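Local coordinates for protein DnaK Suppressor (Chlamydia trachomatis, PDB 6PTG) that probably binds RNA polymerase and regulates transcription, as a DnaK suppressor of the DksA/TraR zinc-finger family, at residues Cys96-Arg107 / Ala114-Glu122; Phe19-Leu30 / Leu78-Glu89. All coordinates share one frame; numbering follows the deposited sequence.

Contact 1 of 2, residues Cys96-Arg107 / Ala114-Glu122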
loop_
_atom_site.group_PDB
_atom_site.type_symbol
_atom_site.label_atom_id
_atom_site.label_comp_id
_atom_site.label_asym_id
_atom_site.label_seq_id
_atom_site.Cartn_x
_atom_site.Cartn_y
_atom_site.Cartn_z
ATOM N N CYS B 96 2.182 0.025 8.024
ATOM C CA CYS B 96 2.472 -0.159 6.611
ATOM C C CYS B 96 1.265 0.223 5.750
ATOM O O CYS B 96 0.153 -0.270 5.961
ATOM C CB CYS B 96 2.879 -1.613 6.367
ATOM S SG CYS B 96 3.302 -2.020 4.680
ATOM N N ASP B 97 1.488 1.117 4.782
ATOM C CA ASP B 97 0.428 1.539 3.868
ATOM C C ASP B 97 -0.106 0.391 3.016
ATOM O O ASP B 97 -1.232 0.481 2.515
ATOM C CB ASP B 97 0.924 2.663 2.950
ATOM C CG ASP B 97 0.754 4.047 3.560
ATOM O OD1 ASP B 97 0.173 4.165 4.661
ATOM O OD2 ASP B 97 1.218 5.023 2.934
ATOM N N VAL B 98 0.682 -0.658 2.803
ATOM C CA VAL B 98 0.263 -1.773 1.958
ATOM C C VAL B 98 -0.429 -2.856 2.771
ATOM O O VAL B 98 -1.529 -3.295 2.432
ATOM C CB VAL B 98 1.472 -2.343 1.186
ATOM C CG1 VAL B 98 1.081 -3.625 0.487
ATOM C CG2 VAL B 98 1.991 -1.332 0.191
ATOM N N SER B 99 0.197 -3.298 3.859
ATOM C CA SER B 99 -0.265 -4.456 4.605
ATOM C C SER B 99 -0.893 -4.127 5.947
ATOM O O SER B 99 -1.580 -4.983 6.511
ATOM C CB SER B 99 0.906 -5.417 4.852
ATOM O OG SER B 99 1.880 -4.802 5.692
ATOM N N GLY B 100 -0.687 -2.917 6.464
ATOM C CA GLY B 100 -1.106 -2.605 7.812
ATOM C C GLY B 100 -0.243 -3.199 8.903
ATOM O O GLY B 100 -0.590 -3.061 10.084
ATOM N N GLU B 101 0.858 -3.866 8.551
ATOM C CA GLU B 101 1.773 -4.414 9.542
ATOM C C GLU B 101 2.568 -3.291 10.202
ATOM O O GLU B 101 2.761 -2.211 9.635
ATOM C CB GLU B 101 2.749 -5.400 8.899
ATOM C CG GLU B 101 2.209 -6.776 8.561
ATOM C CD GLU B 101 3.091 -7.502 7.544
ATOM O OE1 GLU B 101 4.238 -7.056 7.303
ATOM O OE2 GLU B 101 2.637 -8.520 6.983
ATOM N N GLU B 102 3.039 -3.560 11.416
ATOM C CA GLU B 102 3.866 -2.596 12.127
ATOM C C GLU B 102 5.259 -2.551 11.500
ATOM O O GLU B 102 5.926 -3.584 11.380
ATOM C CB GLU B 102 3.948 -2.961 13.605
ATOM C CG GLU B 102 2.747 -2.514 14.413
ATOM C CD GLU B 102 2.858 -2.903 15.876
ATOM O OE1 GLU B 102 3.994 -3.119 16.350
ATOM O OE2 GLU B 102 1.807 -2.998 16.550
ATOM N N ILE B 103 5.684 -1.361 11.092
ATOM C CA ILE B 103 7.031 -1.158 10.551
ATOM C C ILE B 103 8.036 -1.250 11.696
ATOM O O ILE B 103 7.820 -0.622 12.747
ATOM C CB ILE B 103 7.121 0.197 9.844
ATOM C CG1 ILE B 103 5.965 0.367 8.860
ATOM C CG2 ILE B 103 8.428 0.334 9.096
ATOM C CD1 ILE B 103 5.970 1.705 8.133
ATOM N N PRO B 104 9.107 -2.042 11.565
ATOM C CA PRO B 104 10.043 -2.220 12.685
ATOM C C PRO B 104 10.641 -0.903 13.163
ATOM O O PRO B 104 10.955 -0.015 12.367
ATOM C CB PRO B 104 11.113 -3.148 12.099
ATOM C CG PRO B 104 10.387 -3.924 11.060
ATOM C CD PRO B 104 9.425 -2.945 10.443
ATOM N N LEU B 105 10.789 -0.785 14.490
ATOM C CA LEU B 105 11.231 0.474 15.088
ATOM C C LEU B 105 12.606 0.892 14.585
ATOM O O LEU B 105 12.868 2.086 14.408
ATOM C CB LEU B 105 11.231 0.367 16.614
ATOM C CG LEU B 105 9.934 0.758 17.335
ATOM C CD1 LEU B 105 8.745 -0.067 16.855
ATOM C CD2 LEU B 105 10.097 0.626 18.835
ATOM N N ALA B 106 13.503 -0.071 14.364
ATOM C CA ALA B 106 14.816 0.259 13.811
ATOM C C ALA B 106 14.691 0.883 12.429
ATOM O O ALA B 106 15.356 1.878 12.126
ATOM C CB ALA B 106 15.691 -0.991 13.748
ATOM N N ARG B 107 13.800 0.338 11.595
ATOM C CA ARG B 107 13.617 0.860 10.245
ATOM C C ARG B 107 13.137 2.304 10.276
ATOM O O ARG B 107 13.616 3.141 9.503
ATOM C CB ARG B 107 12.635 -0.030 9.481
ATOM C CG ARG B 107 12.339 0.413 8.064
ATOM C CD ARG B 107 11.697 -0.711 7.275
ATOM N NE ARG B 107 10.923 -0.211 6.141
ATOM C CZ ARG B 107 11.411 0.041 4.932
ATOM N NH1 ARG B 107 12.692 -0.145 4.672
ATOM N NH2 ARG B 107 10.615 0.491 3.978
ATOM N N ALA B 114 9.970 5.985 6.111
ATOM C CA ALA B 114 9.491 4.666 5.727
ATOM C C ALA B 114 7.999 4.577 5.990
ATOM O O ALA B 114 7.552 4.768 7.125
ATOM C CB ALA B 114 10.236 3.587 6.509
ATOM N N THR B 115 7.225 4.334 4.935
ATOM C CA THR B 115 5.777 4.201 5.032
ATOM C C THR B 115 5.291 2.787 4.758
ATOM O O THR B 115 4.094 2.526 4.864
ATOM C CB THR B 115 5.093 5.172 4.075
ATOM O OG1 THR B 115 5.523 4.892 2.738
ATOM C CG2 THR B 115 5.435 6.600 4.437
ATOM N N MET B 116 6.189 1.865 4.432
ATOM C CA MET B 116 5.831 0.482 4.173
ATOM C C MET B 116 6.863 -0.414 4.841
ATOM O O MET B 116 7.997 -0.003 5.095
ATOM C CB MET B 116 5.778 0.192 2.666
ATOM C CG MET B 116 4.813 1.059 1.898
ATOM S SD MET B 116 5.049 0.914 0.129
ATOM C CE MET B 116 6.328 2.150 -0.119
ATOM N N THR B 117 6.472 -1.655 5.108
ATOM C CA THR B 117 7.470 -2.637 5.484
ATOM C C THR B 117 8.393 -2.881 4.295
ATOM O O THR B 117 8.097 -2.491 3.163
ATOM C CB THR B 117 6.811 -3.941 5.941
ATOM O OG1 THR B 117 6.057 -4.519 4.866
ATOM C CG2 THR B 117 5.907 -3.700 7.141
ATOM N N VAL B 118 9.538 -3.515 4.557
ATOM C CA VAL B 118 10.483 -3.774 3.472
ATOM C C VAL B 118 9.845 -4.664 2.414
ATOM O O VAL B 118 9.902 -4.371 1.214
ATOM C CB VAL B 118 11.779 -4.386 4.020
ATOM C CG1 VAL B 118 12.686 -4.765 2.875
ATOM C CG2 VAL B 118 12.454 -3.401 4.938
ATOM N N LYS B 119 9.194 -5.745 2.848
ATOM C CA LYS B 119 8.530 -6.640 1.907
ATOM C C LYS B 119 7.437 -5.922 1.117
ATOM O O LYS B 119 7.236 -6.201 -0.070
ATOM C CB LYS B 119 7.955 -7.840 2.655
ATOM C CG LYS B 119 8.973 -8.907 3.000
ATOM C CD LYS B 119 8.309 -10.033 3.766
ATOM C CE LYS B 119 9.188 -11.264 3.829
ATOM N NZ LYS B 119 8.449 -12.425 4.405
ATOM N N SER B 120 6.704 -5.003 1.758
ATOM C CA SER B 120 5.649 -4.292 1.036
ATOM C C SER B 120 6.228 -3.278 0.065
ATOM O O SER B 120 5.672 -3.065 -1.016
ATOM C CB SER B 120 4.694 -3.598 2.004
ATOM O OG SER B 120 3.920 -4.532 2.744
ATOM N N GLN B 121 7.348 -2.645 0.423
ATOM C CA GLN B 121 7.977 -1.723 -0.513
ATOM C C GLN B 121 8.494 -2.461 -1.738
ATOM O O GLN B 121 8.397 -1.954 -2.861
ATOM C CB GLN B 121 9.122 -0.971 0.161
ATOM C CG GLN B 121 9.510 0.301 -0.574
ATOM C CD GLN B 121 10.713 0.993 0.028
ATOM O OE1 GLN B 121 11.035 0.804 1.200
ATOM N NE2 GLN B 121 11.380 1.817 -0.773
ATOM N N GLU B 122 9.011 -3.676 -1.544
ATOM C CA GLU B 122 9.419 -4.513 -2.668
ATOM C C GLU B 122 8.245 -4.775 -3.608
ATOM O O GLU B 122 8.355 -4.582 -4.824
ATOM C CB GLU B 122 10.008 -5.819 -2.139
ATOM C CG GLU B 122 11.516 -5.767 -1.982
ATOM C CD GLU B 122 12.083 -7.026 -1.361
ATOM O OE1 GLU B 122 11.772 -8.131 -1.854
ATOM O OE2 GLU B 122 12.852 -6.902 -0.383
HETATM O O HOH W 1 14.233 1.334 2.366
#
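Ala-114 lays CB over one face of the Arg-107 guanidinium. Next along, Thr-115 O accepts from Asp-97 N (3.0 Å), the donor lying nearly on the line of the C=O bond. Met-116 O is gripped side-on by two nitrogens of Arg-107, NE at 3.1 Å and NH2 at 2.9 Å; NE lies in the carbonyl plane, NH2 above it. Thr-117 N donates almost straight to Cys-96 SG (3.2 Å), a sulfur set beside its own carbonyl carbon (chi1 -179°). Thr-117 OG1 caps helix 118-129 by accepting from Ser-120 N and also takes a bond from Ser-120 OG. Val-118 CG2 covers the guanidinium face opposite Ala-114. Ser-120 turns CB onto Val-98 CB, and its OG approaches Cys-96 SG. Gln-121 OE1 takes NH2 of Arg-107 at 2.8 Å, amide and guanidinium 47° apart.

Cys-96, Ser-99, Thr-117 and Ser-120 show the paired spacing of a C4 zinc finger with one cysteine, consistent with a zinc-free version joined by hydrogen bonds. Helix 72-89 packs against Thr-115 and Gln-121, while Arg-107 of the second subunit bonds Val-98 O.

Contact 2 of 2, residues Phe19-Leu30 / Leu78-Glu89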
loop_
_atom_site.group_PDB
_atom_site.type_symbol
_atom_site.label_atom_id
_atom_site.label_comp_id
_atom_site.label_asym_id
_atom_site.label_seq_id
_atom_site.Cartn_x
_atom_site.Cartn_y
_atom_site.Cartn_z
ATOM N N PHE B 19 10.061 12.309 15.280
ATOM C CA PHE B 19 10.085 11.920 13.872
ATOM C C PHE B 19 9.540 13.035 12.989
ATOM O O PHE B 19 10.060 13.289 11.894
ATOM C CB PHE B 19 9.275 10.645 13.661
ATOM C CG PHE B 19 9.985 9.397 14.066
ATOM C CD1 PHE B 19 11.173 9.036 13.460
ATOM C CD2 PHE B 19 9.454 8.567 15.036
ATOM C CE1 PHE B 19 11.824 7.876 13.824
ATOM C CE2 PHE B 19 10.100 7.408 15.404
ATOM C CZ PHE B 19 11.285 7.062 14.798
ATOM N N LYS B 20 8.462 13.685 13.437
ATOM C CA LYS B 20 7.921 14.828 12.716
ATOM C C LYS B 20 8.959 15.933 12.578
ATOM O O LYS B 20 9.084 16.548 11.512
ATOM C CB LYS B 20 6.672 15.344 13.429
ATOM C CG LYS B 20 5.909 16.400 12.651
ATOM C CD LYS B 20 4.761 16.949 13.471
ATOM C CE LYS B 20 3.894 17.879 12.646
ATOM N NZ LYS B 20 2.843 18.525 13.480
ATOM N N THR B 21 9.711 16.205 13.646
ATOM C CA THR B 21 10.764 17.212 13.566
ATOM C C THR B 21 11.853 16.799 12.579
ATOM O O THR B 21 12.328 17.624 11.790
ATOM C CB THR B 21 11.362 17.469 14.949
ATOM O OG1 THR B 21 10.342 17.948 15.837
ATOM C CG2 THR B 21 12.465 18.508 14.853
ATOM N N ARG B 22 12.263 15.526 12.607
ATOM C CA ARG B 22 13.252 15.053 11.645
ATOM C C ARG B 22 12.736 15.173 10.218
ATOM O O ARG B 22 13.470 15.601 9.321
ATOM C CB ARG B 22 13.635 13.602 11.941
ATOM C CG ARG B 22 14.332 13.370 13.265
ATOM C CD ARG B 22 14.661 11.892 13.449
ATOM N NE ARG B 22 15.508 11.372 12.382
ATOM C CZ ARG B 22 15.780 10.079 12.215
ATOM N NH1 ARG B 22 15.272 9.184 13.051
ATOM N NH2 ARG B 22 16.560 9.676 11.218
ATOM N N LEU B 23 11.475 14.798 9.986
ATOM C CA LEU B 23 10.939 14.798 8.627
ATOM C C LEU B 23 10.808 16.212 8.069
ATOM O O LEU B 23 11.127 16.452 6.900
ATOM C CB LEU B 23 9.597 14.069 8.593
ATOM C CG LEU B 23 9.675 12.549 8.749
ATOM C CD1 LEU B 23 8.305 11.955 8.993
ATOM C CD2 LEU B 23 10.313 11.915 7.522
ATOM N N LEU B 24 10.334 17.161 8.875
ATOM C CA LEU B 24 10.243 18.534 8.392
ATOM C C LEU B 24 11.625 19.098 8.075
ATOM O O LEU B 24 11.786 19.861 7.117
ATOM C CB LEU B 24 9.520 19.409 9.418
ATOM C CG LEU B 24 8.038 19.103 9.657
ATOM C CD1 LEU B 24 7.497 19.856 10.864
ATOM C CD2 LEU B 24 7.226 19.429 8.411
ATOM N N GLU B 25 12.634 18.725 8.866
ATOM C CA GLU B 25 14.001 19.166 8.597
ATOM C C GLU B 25 14.534 18.590 7.288
ATOM O O GLU B 25 15.248 19.283 6.554
ATOM C CB GLU B 25 14.911 18.809 9.769
ATOM C CG GLU B 25 15.146 19.959 10.734
ATOM C CD GLU B 25 15.571 19.492 12.114
ATOM O OE1 GLU B 25 15.891 18.291 12.265
ATOM O OE2 GLU B 25 15.609 20.333 13.040
ATOM N N MET B 26 14.231 17.318 6.992
ATOM C CA MET B 26 14.655 16.745 5.715
ATOM C C MET B 26 13.967 17.431 4.546
ATOM O O MET B 26 14.601 17.707 3.520
ATOM C CB MET B 26 14.363 15.248 5.658
ATOM C CG MET B 26 15.003 14.413 6.737
ATOM S SD MET B 26 14.825 12.663 6.335
ATOM C CE MET B 26 15.234 12.680 4.588
ATOM N N LYS B 27 12.668 17.702 4.681
ATOM C CA LYS B 27 11.937 18.383 3.622
ATOM C C LYS B 27 12.525 19.761 3.355
ATOM O O LYS B 27 12.627 20.186 2.197
ATOM C CB LYS B 27 10.459 18.483 3.999
ATOM C CG LYS B 27 9.555 18.946 2.872
ATOM C CD LYS B 27 8.105 19.056 3.318
ATOM C CE LYS B 27 7.224 19.553 2.179
ATOM N NZ LYS B 27 5.807 19.732 2.593
ATOM N N ALA B 28 12.934 20.466 4.411
ATOM C CA ALA B 28 13.510 21.796 4.231
ATOM C C ALA B 28 14.923 21.716 3.664
ATOM O O ALA B 28 15.321 22.570 2.863
ATOM C CB ALA B 28 13.497 22.560 5.555
ATOM N N LYS B 29 15.703 20.708 4.068
ATOM C CA LYS B 29 17.049 20.567 3.525
ATOM C C LYS B 29 17.031 20.154 2.058
ATOM O O LYS B 29 18.014 20.398 1.350
ATOM C CB LYS B 29 17.866 19.561 4.344
ATOM N N LEU B 30 15.943 19.537 1.587
ATOM C CA LEU B 30 15.841 19.147 0.187
ATOM C C LEU B 30 15.308 20.251 -0.714
ATOM O O LEU B 30 15.458 20.152 -1.937
ATOM C CB LEU B 30 14.940 17.919 0.033
ATOM C CG LEU B 30 15.625 16.558 -0.080
ATOM C CD1 LEU B 30 16.432 16.220 1.175
ATOM C CD2 LEU B 30 14.589 15.491 -0.378
ATOM N N LEU B 78 10.812 13.226 -1.962
ATOM C CA LEU B 78 9.877 14.240 -1.479
ATOM C C LEU B 78 8.473 13.675 -1.321
ATOM O O LEU B 78 7.747 14.053 -0.395
ATOM C CB LEU B 78 9.856 15.442 -2.423
ATOM C CG LEU B 78 11.066 16.370 -2.379
ATOM C CD1 LEU B 78 10.948 17.438 -3.447
ATOM C CD2 LEU B 78 11.193 17.003 -1.000
ATOM N N ARG B 79 8.065 12.783 -2.227
ATOM C CA ARG B 79 6.758 12.149 -2.094
ATOM C C ARG B 79 6.686 11.289 -0.836
ATOM O O ARG B 79 5.692 11.340 -0.103
ATOM C CB ARG B 79 6.449 11.319 -3.340
ATOM N N GLN B 80 7.747 10.525 -0.548
ATOM C CA GLN B 80 7.768 9.679 0.646
ATOM C C GLN B 80 7.756 10.502 1.930
ATOM O O GLN B 80 7.053 10.153 2.887
ATOM C CB GLN B 80 8.986 8.755 0.618
ATOM C CG GLN B 80 8.661 7.299 0.303
ATOM C CD GLN B 80 9.902 6.480 -0.021
ATOM O OE1 GLN B 80 10.678 6.828 -0.915
ATOM N NE2 GLN B 80 10.091 5.381 0.706
ATOM N N ILE B 81 8.534 11.586 1.979
ATOM C CA ILE B 81 8.581 12.419 3.181
ATOM C C ILE B 81 7.211 13.031 3.455
ATOM O O ILE B 81 6.725 13.024 4.592
ATOM C CB ILE B 81 9.671 13.500 3.043
ATOM C CG1 ILE B 81 11.062 12.878 3.176
ATOM C CG2 ILE B 81 9.485 14.601 4.083
ATOM C CD1 ILE B 81 12.179 13.775 2.689
ATOM N N ASP B 82 6.577 13.585 2.415
ATOM C CA ASP B 82 5.234 14.142 2.566
ATOM C C ASP B 82 4.239 13.092 3.051
ATOM O O ASP B 82 3.390 13.381 3.903
ATOM C CB ASP B 82 4.770 14.751 1.243
ATOM C CG ASP B 82 5.395 16.110 0.976
ATOM O OD1 ASP B 82 5.704 16.822 1.952
ATOM O OD2 ASP B 82 5.566 16.470 -0.208
ATOM N N ARG B 83 4.312 11.873 2.505
ATOM C CA ARG B 83 3.409 10.808 2.938
ATOM C C ARG B 83 3.652 10.422 4.391
ATOM O O ARG B 83 2.700 10.213 5.153
ATOM C CB ARG B 83 3.555 9.587 2.029
ATOM C CG ARG B 83 2.699 8.404 2.457
ATOM C CD ARG B 83 1.237 8.818 2.633
ATOM N NE ARG B 83 0.448 7.795 3.315
ATOM C CZ ARG B 83 -0.717 8.029 3.906
ATOM N NH1 ARG B 83 -1.224 9.254 3.905
ATOM N NH2 ARG B 83 -1.366 7.044 4.512
ATOM N N ALA B 84 4.921 10.322 4.796
ATOM C CA ALA B 84 5.224 10.034 6.195
ATOM C C ALA B 84 4.669 11.121 7.108
ATOM O O ALA B 84 4.147 10.826 8.190
ATOM C CB ALA B 84 6.733 9.875 6.387
ATOM N N LEU B 85 4.757 12.385 6.680
ATOM C CA LEU B 85 4.184 13.478 7.459
ATOM C C LEU B 85 2.663 13.372 7.530
ATOM O O LEU B 85 2.073 13.629 8.586
ATOM C CB LEU B 85 4.604 14.820 6.865
ATOM C CG LEU B 85 6.055 15.228 7.126
ATOM C CD1 LEU B 85 6.464 16.430 6.287
ATOM C CD2 LEU B 85 6.257 15.512 8.610
ATOM N N GLU B 86 2.013 12.997 6.420
ATOM C CA GLU B 86 0.569 12.776 6.442
ATOM C C GLU B 86 0.192 11.663 7.407
ATOM O O GLU B 86 -0.779 11.790 8.160
ATOM C CB GLU B 86 0.049 12.453 5.042
ATOM C CG GLU B 86 0.166 13.590 4.051
ATOM C CD GLU B 86 -0.227 13.172 2.651
ATOM O OE1 GLU B 86 -0.870 12.108 2.509
ATOM O OE2 GLU B 86 0.111 13.908 1.697
ATOM N N LYS B 87 0.930 10.551 7.389
ATOM C CA LYS B 87 0.604 9.456 8.297
ATOM C C LYS B 87 0.727 9.880 9.754
ATOM O O LYS B 87 0.020 9.346 10.613
ATOM C CB LYS B 87 1.487 8.243 8.012
ATOM C CG LYS B 87 1.211 7.604 6.673
ATOM C CD LYS B 87 2.240 6.555 6.302
ATOM C CE LYS B 87 2.216 5.394 7.273
ATOM N NZ LYS B 87 0.829 4.925 7.518
ATOM N N ILE B 88 1.608 10.835 10.057
ATOM C CA ILE B 88 1.670 11.349 11.422
ATOM C C ILE B 88 0.398 12.121 11.753
ATOM O O ILE B 88 -0.126 12.026 12.868
ATOM C CB ILE B 88 2.936 12.203 11.625
ATOM C CG1 ILE B 88 4.188 11.323 11.576
ATOM C CG2 ILE B 88 2.880 12.934 12.944
ATOM C CD1 ILE B 88 5.496 12.076 11.814
ATOM N N GLU B 89 -0.131 12.878 10.783
ATOM C CA GLU B 89 -1.381 13.608 10.995
ATOM C C GLU B 89 -2.578 12.665 11.046
ATOM O O GLU B 89 -3.512 12.883 11.825
ATOM C CB GLU B 89 -1.578 14.655 9.897
ATOM C CG GLU B 89 -0.447 15.664 9.774
ATOM C CD GLU B 89 -0.212 16.448 11.054
ATOM O OE1 GLU B 89 -1.177 17.079 11.546
ATOM O OE2 GLU B 89 0.935 16.436 11.560
#
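Lys-27 reaches across with its chain fully extended, CG trans to the backbone N (chi1 -170°), and sets NZ 3.0 Å from Asp-82 OD1, a salt bridge whose hydrogen bond is weak. The two side chains cross at about a right angle. They border an antiparallel helix pair packed knobs-into-holes, consistent with the coiled-coil hairpin of DksA relatives; the axes of the two segments come within 9.9 Å, with 152° between their N-to-C directions.

Two knobs from helix 72-89 carry the packing. Ile-81 drops into the hole formed by Leu-23, Met-26, Lys-27 and Leu-30. Its two branches divide the work: CG2 lies against Leu-23 O and Lys-27 CB, while CD1 continues toward Met-26, whose chain bends at the last torsion (chi3 44°) and brings CE to 3.8 Å from Ile-81 CD1. One turn on, Leu-85 fills the hole among Lys-20, Leu-23, Leu-24 and Lys-27. Its CD2 presses on Leu-23 CB at 3.6 Å, and CD1 meets Leu-24 CD2.

From the other helix, Leu-23 extends CD1 onto the methyl of Ala-84 (CD1 to CB, 3.7 Å) and on toward Ile-88 CD1. At one end Leu-30 and Leu-78 slide past each other in opposite directions, their CD2 methyls in contact. At the other, Lys-20 NZ makes a long, weak salt bridge to Glu-89 OE2, so charged pairs border the apolar seam at two levels. Helix 105-110 covers Phe-19, and Tyr-93 meets its ring. Near that end of the seam, Ile-88 CD1 tucks against the backbone of helix 13-33, 3.7 Å from Lys-20 N.

Helix 72-89 is what the two contacts share: it is one partner of contact 2 and flanks contact 1. Their centres lie 16 Å apart, on opposite sides of the chain's centre, and each is only partly buried. Contact 2 joins two long helices by an apolar seam with weak charged pairs along its border. Contact 1 instead folds a loop and the first turn of helix 105-110 onto the loop and helix start at 114-122, joined mostly by hydrogen bonds accepted by a sulfur, backbone carbonyls and a side-chain amide, three of them given by one guanidinium. Asp-97 ties them together, with OD2 bridged to Arg-83 NE and OD1 to Lys-87 NZ. The second subunit touches contact 1 but not contact 2.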